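Local coordinates for protein TRAP dicarboxylate transporter-DctP subunit (Desulfovibrio desulfuricans subsp. desulfuricans, PDB 4NHB) that binds sn-glycerol-3-phosphate as a periplasmic solute-binding protein and probably delivers it to a TRAP-type membrane transporter, at residues Met170-Ile175 with Gly189-Phe194; Asn144-Gly149 with Arg264-Val269. All blocks are in the same frame, centred on the assembly; numbering follows the deposited sequence.

In the fold
Contact 1 pairs the two strands of a small parallel sheet, 169-172 and 188-191, and continues into the loops that reach the bound sn-glycerol-3-phosphate. Contact 2 lays the start of strand 146-155, part of the large mixed sheet, against the long helix 252-286. Strand 146-155 links them: its beginning lies in contact 2, while Arg151 and Tyr154 farther along touch Arg171 of contact 1. In sequence, both halves of contact 1 fall between those of contact 2. The centres of the two contacts are 24 Å apart on opposite sides of the chain's centre, with nearest atoms about 8 Å apart. Contact 1 thus holds the phosphate directly, whereas contact 2 stands behind His238, another ligand-binding residue.

Contact 1. Residues Met170-Ile175 with Gly189-Phe194; sequences MRVPNI and GQPMPF. With G3P (sn-glycerol-3-phosphate), chain P.
Arg171 crosses to Met192 and the phosphate because its CG lies anti to the backbone N (chi1 -173°) and its chain bends at chi2 (-104°), after which it runs extended. The guanidinium grips one carbonyl oxygen side-on: Met192 O receives NE of Arg171 at 3.2 Å and NH2 of Arg171 at 2.9 Å, within the guanidinium plane. NH1 and NH2 turn to sn-glycerol-3-phosphate, NH1 of Arg171 reaching O3P at 2.7 Å and NH2 of Arg171, already bonded to Met192 O, reaching O2P at 2.8 Å, both bonds nearly straight. NH2 therefore joins loop and ligand, and these four bonds fix the rotation of the group. Pro173 N covers one guanidinium face, offset toward its rim, while Met192 CG packs 3.6 Å from Arg171 CG. Phe194 brings CD1 within 3.6 Å of O3P of the ligand. Behind this anion site the backbones pair in parallel: Gln190 N donates to Met170 O (2.7 Å), Val172 N to Gln190 O and Met192 N to Val172 O (3.0 Å). Val172 CG2 rests on Pro191. Lys37, Thr94, Glu107, Arg151 and His238 supply further hydrogen bonds to the ligand. The strands belong to a beta-alpha-beta unit whose helix 176-184 covers Val172; strand 146-155 touches Met170 and Arg171, and helix 197-203 packs on Met192.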
loop_
_atom_site.group_PDB
_atom_site.type_symbol
_atom_site.label_atom_id
_atom_site.label_comp_id
_atom_site.label_asym_id
_atom_site.label_seq_id
_atom_site.Cartn_x
_atom_site.Cartn_y
_atom_site.Cartn_z
ATOM N N MET A 170 14.870 -3.081 -13.108
ATOM C CA MET A 170 13.466 -3.033 -12.641
ATOM C C MET A 170 13.220 -1.884 -11.660
ATOM O O MET A 170 13.962 -1.688 -10.704
ATOM C CB MET A 170 13.047 -4.349 -11.996
ATOM C CG MET A 170 13.248 -5.563 -12.828
ATOM S SD MET A 170 12.136 -5.690 -14.198
ATOM C CE MET A 170 10.744 -6.485 -13.443
ATOM N N ARG A 171 12.144 -1.153 -11.874
ATOM C CA ARG A 171 11.728 -0.164 -10.891
ATOM C C ARG A 171 11.430 -0.835 -9.560
ATOM O O ARG A 171 10.884 -1.918 -9.526
ATOM C CB ARG A 171 10.490 0.570 -11.366
ATOM C CG ARG A 171 10.100 1.735 -10.444
ATOM C CD ARG A 171 8.875 1.364 -9.561
ATOM N NE ARG A 171 8.672 2.301 -8.459
ATOM C CZ ARG A 171 7.588 2.329 -7.693
ATOM N NH1 ARG A 171 6.602 1.467 -7.892
ATOM N NH2 ARG A 171 7.508 3.195 -6.712
ATOM N N VAL A 172 11.797 -0.170 -8.476
ATOM C CA VAL A 172 11.367 -0.568 -7.150
ATOM C C VAL A 172 11.018 0.696 -6.408
ATOM O O VAL A 172 11.556 1.743 -6.712
ATOM C CB VAL A 172 12.461 -1.325 -6.361
ATOM C CG1 VAL A 172 12.834 -2.594 -7.098
ATOM C CG2 VAL A 172 13.670 -0.457 -6.165
ATOM N N PRO A 173 10.086 0.606 -5.464
ATOM C CA PRO A 173 9.803 1.745 -4.587
ATOM C C PRO A 173 11.028 2.046 -3.741
ATOM O O PRO A 173 11.770 1.107 -3.445
ATOM C CB PRO A 173 8.681 1.215 -3.689
ATOM C CG PRO A 173 7.931 0.237 -4.527
ATOM C CD PRO A 173 9.094 -0.472 -5.301
ATOM N N ASN A 174 11.214 3.298 -3.351
ATOM C CA ASN A 174 12.359 3.702 -2.524
ATOM C C ASN A 174 12.029 3.566 -1.048
ATOM O O ASN A 174 11.913 4.538 -0.326
ATOM C CB ASN A 174 12.775 5.141 -2.829
ATOM C CG ASN A 174 14.187 5.469 -2.321
ATOM O OD1 ASN A 174 14.919 4.610 -1.851
ATOM N ND2 ASN A 174 14.559 6.725 -2.428
ATOM N N ILE A 175 11.841 2.325 -0.640
ATOM C CA ILE A 175 11.472 1.964 0.712
ATOM C C ILE A 175 12.333 0.757 1.042
ATOM O O ILE A 175 12.512 -0.108 0.211
ATOM C CB ILE A 175 9.951 1.539 0.791
ATOM C CG1 ILE A 175 9.028 2.635 0.259
ATOM C CG2 ILE A 175 9.591 1.173 2.225
ATOM C CD1 ILE A 175 7.496 2.279 0.296
ATOM N N GLY A 189 17.649 -3.215 -8.817
ATOM C CA GLY A 189 16.546 -2.312 -8.525
ATOM C C GLY A 189 16.815 -0.862 -8.868
ATOM O O GLY A 189 17.885 -0.351 -8.601
ATOM N N GLN A 190 15.834 -0.192 -9.461
ATOM C CA GLN A 190 15.949 1.226 -9.731
ATOM C C GLN A 190 14.935 1.961 -8.858
ATOM O O GLN A 190 13.749 2.103 -9.249
ATOM C CB GLN A 190 15.703 1.501 -11.203
ATOM C CG GLN A 190 16.278 0.435 -12.150
ATOM C CD GLN A 190 17.793 0.487 -12.253
ATOM O OE1 GLN A 190 18.395 1.575 -12.325
ATOM N NE2 GLN A 190 18.423 -0.684 -12.264
ATOM N N PRO A 191 15.380 2.417 -7.664
ATOM C CA PRO A 191 14.443 3.067 -6.743
ATOM C C PRO A 191 13.915 4.351 -7.321
ATOM O O PRO A 191 14.687 5.165 -7.822
ATOM C CB PRO A 191 15.293 3.385 -5.511
ATOM C CG PRO A 191 16.560 2.599 -5.682
ATOM C CD PRO A 191 16.760 2.436 -7.139
ATOM N N MET A 192 12.602 4.531 -7.256
ATOM C CA MET A 192 11.995 5.809 -7.565
ATOM C C MET A 192 10.558 5.887 -7.020
ATOM O O MET A 192 9.834 4.878 -6.988
ATOM C CB MET A 192 11.987 6.027 -9.064
ATOM C CG MET A 192 11.086 5.096 -9.815
ATOM S SD MET A 192 11.269 5.304 -11.599
ATOM C CE MET A 192 12.774 4.423 -11.952
ATOM N N PRO A 193 10.140 7.082 -6.557
ATOM C CA PRO A 193 8.738 7.224 -6.162
ATOM C C PRO A 193 7.748 6.827 -7.258
ATOM O O PRO A 193 8.017 6.919 -8.461
ATOM C CB PRO A 193 8.596 8.727 -5.857
ATOM C CG PRO A 193 9.958 9.168 -5.528
ATOM C CD PRO A 193 10.931 8.283 -6.245
ATOM N N PHE A 194 6.561 6.427 -6.823
ATOM C CA PHE A 194 5.527 6.029 -7.759
ATOM C C PHE A 194 5.207 7.100 -8.826
ATOM O O PHE A 194 4.984 6.795 -10.007
ATOM C CB PHE A 194 4.261 5.707 -6.984
ATOM C CG PHE A 194 3.198 5.120 -7.840
ATOM C CD1 PHE A 194 3.357 3.834 -8.337
ATOM C CD2 PHE A 194 2.069 5.855 -8.183
ATOM C CE1 PHE A 194 2.385 3.275 -9.163
ATOM C CE2 PHE A 194 1.100 5.307 -9.017
ATOM C CZ PHE A 194 1.253 4.027 -9.493
HETATM O O1 G3P P . 2.961 0.593 0.576
HETATM C C1 G3P P . 4.103 0.862 -0.183
HETATM C C2 G3P P . 3.738 0.941 -1.671
HETATM O O2 G3P P . 2.780 1.948 -1.856
HETATM C C3 G3P P . 4.999 1.260 -2.489
HETATM O O1P G3P P . 4.839 0.766 -3.780
HETATM O O4P G3P P . 3.015 2.202 -4.512
HETATM O O2P G3P P . 5.413 2.960 -4.901
HETATM O O3P G3P P . 4.457 1.112 -6.276
HETATM P P G3P P . 4.409 1.833 -4.932
#

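Contact 2. Residues Asn144-Gly149 with Arg264-Val269; sequences NAFPLG and RSADDV
Asn144 meets Ala266 through its amide end, ND2 lying 3.6 Å from the methyl CB of Ala266. A chi1 of 64° sets CG between the backbone N and the carbonyl carbon, turning the carboxamide toward the helix. Its polar atoms are well provided for: OD1 accepts from Leu240 N, while ND2 donates to Ala262 O and to a water 3.1 Å from Asn144 ND2. That water donates in turn to Ser265 OG at 2.9 Å, so a water bridge joins two buried residues, Asn144 and Ser265. Next, Ala145 turns its methyl away from the helix, but its carbonyl oxygen approaches the helix: Ala145 O stands 3.8 Å from Ala266 CB and accepts a hydrogen bond from Trp270 NE1, one turn farther along. This is a strand-on-helix layer of the alpha/beta periplasmic-binding-protein fold, with the strand and helix directions 32° apart and their axes 7.6 Å from each other. Ala266 and Val269, three residues apart on one side of the helix, face the strand, and the small alanine allows a close approach. Phe146 begins the strand, its CB against Ala266 and its CD1 3.8 Å from Val269 CG1. Asn144 CG sits at the edge of the ring, in its plane, and the Phe146 side chain also touches His238, a ligand-binding residue on the adjoining strand 235-243. Pro147 follows: its CD lies 4.1 Å from Val269 CG1, and the same methyl comes to 3.4 Å from Pro147 O, while the proline ring also packs on Val273 of helix 252-286.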
loop_
_atom_site.group_PDB
_atom_site.type_symbol
_atom_site.label_atom_id
_atom_site.label_comp_id
_atom_site.label_asym_id
_atom_site.label_seq_id
_atom_site.Cartn_x
_atom_site.Cartn_y
_atom_site.Cartn_z
ATOM N N ASN A 144 -6.919 2.852 9.737
ATOM C CA ASN A 144 -7.401 1.624 9.155
ATOM C C ASN A 144 -6.277 0.926 8.390
ATOM O O ASN A 144 -5.125 1.380 8.419
ATOM C CB ASN A 144 -8.630 1.908 8.267
ATOM C CG ASN A 144 -8.324 2.793 7.048
ATOM O OD1 ASN A 144 -7.165 3.078 6.723
ATOM N ND2 ASN A 144 -9.386 3.269 6.406
ATOM N N ALA A 145 -6.612 -0.175 7.731
ATOM C CA ALA A 145 -5.706 -0.870 6.810
ATOM C C ALA A 145 -6.551 -1.481 5.682
ATOM O O ALA A 145 -7.631 -1.994 5.924
ATOM C CB ALA A 145 -4.946 -1.919 7.531
ATOM N N PHE A 146 -6.085 -1.399 4.440
ATOM C CA PHE A 146 -6.873 -1.890 3.352
ATOM C C PHE A 146 -5.920 -2.216 2.220
ATOM O O PHE A 146 -4.800 -1.682 2.152
ATOM C CB PHE A 146 -7.951 -0.872 2.948
ATOM C CG PHE A 146 -7.412 0.495 2.567
ATOM C CD1 PHE A 146 -6.935 0.749 1.293
ATOM C CD2 PHE A 146 -7.364 1.530 3.499
ATOM C CE1 PHE A 146 -6.437 2.014 0.960
ATOM C CE2 PHE A 146 -6.873 2.784 3.168
ATOM C CZ PHE A 146 -6.409 3.025 1.899
ATOM N N PRO A 147 -6.335 -3.106 1.325
ATOM C CA PRO A 147 -5.343 -3.519 0.331
ATOM C C PRO A 147 -5.384 -2.659 -0.951
ATOM O O PRO A 147 -6.431 -2.113 -1.319
ATOM C CB PRO A 147 -5.802 -4.925 -0.030
ATOM C CG PRO A 147 -7.331 -4.856 0.127
ATOM C CD PRO A 147 -7.560 -3.919 1.289
ATOM N N LEU A 148 -4.260 -2.616 -1.649
ATOM C CA LEU A 148 -4.199 -2.150 -3.032
ATOM C C LEU A 148 -4.043 -3.353 -3.973
ATOM O O LEU A 148 -4.331 -3.252 -5.169
ATOM C CB LEU A 148 -3.070 -1.112 -3.234
ATOM C CG LEU A 148 -3.371 0.380 -2.925
ATOM C CD1 LEU A 148 -3.953 0.613 -1.572
ATOM C CD2 LEU A 148 -2.164 1.288 -3.157
ATOM N N GLY A 149 -3.619 -4.475 -3.413
ATOM C CA GLY A 149 -3.542 -5.710 -4.152
ATOM C C GLY A 149 -2.170 -6.339 -4.153
ATOM O O GLY A 149 -1.171 -5.676 -3.904
ATOM N N ARG A 264 -15.556 1.896 7.678
ATOM C CA ARG A 264 -16.465 1.600 6.568
ATOM C C ARG A 264 -15.755 1.678 5.199
ATOM O O ARG A 264 -15.946 0.822 4.336
ATOM C CB ARG A 264 -17.687 2.534 6.580
ATOM C CG ARG A 264 -18.467 2.583 7.889
ATOM C CD ARG A 264 -19.864 1.925 7.798
ATOM N NE ARG A 264 -20.744 2.437 6.734
ATOM C CZ ARG A 264 -21.633 3.433 6.864
ATOM N NH1 ARG A 264 -21.764 4.091 8.006
ATOM N NH2 ARG A 264 -22.378 3.799 5.821
ATOM N N SER A 265 -14.963 2.731 5.009
ATOM C CA SER A 265 -14.202 2.918 3.806
ATOM C C SER A 265 -13.217 1.752 3.578
ATOM O O SER A 265 -13.155 1.193 2.494
ATOM C CB SER A 265 -13.445 4.240 3.866
ATOM O OG SER A 265 -12.616 4.272 2.752
ATOM N N ALA A 266 -12.469 1.361 4.610
ATOM C CA ALA A 266 -11.556 0.228 4.485
ATOM C C ALA A 266 -12.315 -1.029 4.105
ATOM O O ALA A 266 -11.901 -1.811 3.223
ATOM C CB ALA A 266 -10.843 0.014 5.798
ATOM N N ASP A 267 -13.429 -1.245 4.778
ATOM C CA ASP A 267 -14.274 -2.425 4.510
ATOM C C ASP A 267 -14.724 -2.487 3.024
ATOM O O ASP A 267 -14.727 -3.564 2.402
ATOM C CB ASP A 267 -15.466 -2.460 5.496
ATOM C CG ASP A 267 -15.059 -2.976 6.895
ATOM O OD1 ASP A 267 -13.869 -3.302 7.130
ATOM O OD2 ASP A 267 -15.911 -3.053 7.794
ATOM N N ASP A 268 -15.045 -1.342 2.450
ATOM C CA ASP A 268 -15.463 -1.257 1.051
ATOM C C ASP A 268 -14.323 -1.670 0.125
ATOM O O ASP A 268 -14.516 -2.392 -0.847
ATOM C CB ASP A 268 -15.878 0.170 0.724
ATOM C CG ASP A 268 -17.241 0.558 1.339
ATOM O OD1 ASP A 268 -17.967 -0.323 1.817
ATOM O OD2 ASP A 268 -17.563 1.753 1.340
ATOM N N VAL A 269 -13.116 -1.190 0.433
ATOM C CA VAL A 269 -11.951 -1.449 -0.423
ATOM C C VAL A 269 -11.557 -2.939 -0.369
ATOM O O VAL A 269 -11.242 -3.565 -1.426
ATOM C CB VAL A 269 -10.765 -0.585 -0.027
ATOM C CG1 VAL A 269 -9.547 -0.982 -0.825
ATOM C CG2 VAL A 269 -11.080 0.927 -0.197
HETATM O O HOH W 1 -9.805 3.964 3.442
#